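Local atomic coordinates of putative oxidoreductase (Thermus thermophilus, PDB entry 2ISM), a protein that is a putative oxidoreductase of the glucose/sorbosone dehydrogenase family, built as a six-bladed beta-propeller that carries a bound calcium ion. Residues Thr97-Glu100 and Gly101-Asn105. Numbering follows the deposited sequence.
Sequences TVAE and GGLRN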
# COMPACT_ATOMS: atom_id res chain seq x y z
N THR B 97 7.31 -31.27 11.08
CA THR B 97 8.04 -32.06 12.05
C THR B 97 7.37 -33.44 11.94
O THR B 97 6.15 -33.54 12.06
CB THR B 97 7.84 -31.54 13.49
OG1 THR B 97 8.00 -30.11 13.51
CG2 THR B 97 8.87 -32.16 14.43
N VAL B 98 8.16 -34.48 11.68
CA VAL B 98 7.59 -35.81 11.55
C VAL B 98 8.24 -36.77 12.55
O VAL B 98 9.40 -36.58 12.95
CB VAL B 98 7.77 -36.35 10.10
CG1 VAL B 98 9.21 -36.74 9.85
CG2 VAL B 98 6.83 -37.53 9.87
N ALA B 99 7.50 -37.79 12.97
CA ALA B 99 8.00 -38.77 13.94
C ALA B 99 8.21 -40.16 13.34
O ALA B 99 9.01 -40.94 13.85
CB ALA B 99 7.05 -38.85 15.13
N GLU B 100 7.49 -40.47 12.27
CA GLU B 100 7.60 -41.78 11.62
C GLU B 100 8.99 -42.08 11.08
O GLU B 100 9.47 -41.41 10.16
CB GLU B 100 6.57 -41.90 10.49
CG GLU B 100 5.15 -42.18 10.95
CD GLU B 100 5.02 -43.50 11.69
OE1 GLU B 100 5.69 -44.48 11.27
OE2 GLU B 100 4.25 -43.57 12.66
N GLY B 101 9.64 -43.09 11.65
CA GLY B 101 10.97 -43.48 11.21
C GLY B 101 12.07 -42.70 11.90
O GLY B 101 13.25 -42.91 11.64
N GLY B 102 11.67 -41.79 12.79
CA GLY B 102 12.63 -40.97 13.50
C GLY B 102 12.10 -39.55 13.59
O GLY B 102 11.49 -39.05 12.63
N LEU B 103 12.31 -38.89 14.72
CA LEU B 103 11.83 -37.53 14.91
C LEU B 103 12.76 -36.50 14.28
O LEU B 103 13.94 -36.40 14.64
CB LEU B 103 11.68 -37.24 16.40
CG LEU B 103 11.25 -35.82 16.81
CD1 LEU B 103 9.84 -35.53 16.30
CD2 LEU B 103 11.29 -35.71 18.32
N ARG B 104 12.25 -35.73 13.32
CA ARG B 104 13.05 -34.70 12.68
C ARG B 104 12.16 -33.77 11.87
O ARG B 104 11.00 -34.07 11.62
CB ARG B 104 14.13 -35.33 11.78
CG ARG B 104 13.67 -35.80 10.40
CD ARG B 104 12.86 -37.10 10.44
NE ARG B 104 12.70 -37.66 9.10
CZ ARG B 104 12.14 -38.84 8.83
NH1 ARG B 104 11.66 -39.60 9.81
NH2 ARG B 104 12.05 -39.26 7.57
N ASN B 105 12.71 -32.62 11.48
CA ASN B 105 11.98 -31.67 10.66
C ASN B 105 12.39 -31.92 9.21
O ASN B 105 13.49 -32.43 8.94
CB ASN B 105 12.28 -30.22 11.07
CG ASN B 105 11.52 -29.80 12.33
OD1 ASN B 105 12.11 -29.51 13.37
ND2 ASN B 105 10.20 -29.77 12.22
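Val98 and Arg104 form a hydrogen-bonded antiparallel pair: Val98 N donates to Arg104 O at 2.9 Å and Arg104 N to Val98 O at 3.0 Å, the first bond being nearly straight. A CA-H...O contact from Leu103 CA to Val98 O, 3.3 Å, adds to this. Beyond the pair the chain reverses through a type II beta turn, Ala99 to Gly102, closed by Gly102 N on Ala99 O at 3.0 Å. Gly101 takes the third turn position with the positive phi this turn type requires.

The hairpin links strands 92-98 and 104-112, the two middle strands of a four-stranded antiparallel propeller blade. Its loop is partly pinned by a side chain. CG of Arg104 lies between the backbone N and the carbonyl carbon (chi1 80°), and the chain bends at chi2, which brings NH1 back to two turn carbonyls. Gly102 O accepts at 2.9 Å, in the guanidinium plane; Glu100 O, also at 2.9 Å from NH1, lies 23° out of that plane, and its bond is bent to 134° at the hydrogen. NE forms a salt bridge with Asp125 of the neighbouring strand 117-127.

Van der Waals contact comes from Val98, lying alongside Arg104: its CG1 sits over one face of the guanidinium, 3.5 Å from the plane and nearer its border than its middle. Thr97 and Asn105 point to the opposite face of the sheet from Val98 and Arg104. There Thr97 CG2 is approached by CD1 of Leu103, a loop residue, at 4.0 Å, while Thr97 OG1 is hydrogen-bonded to the backbone N of Gly76.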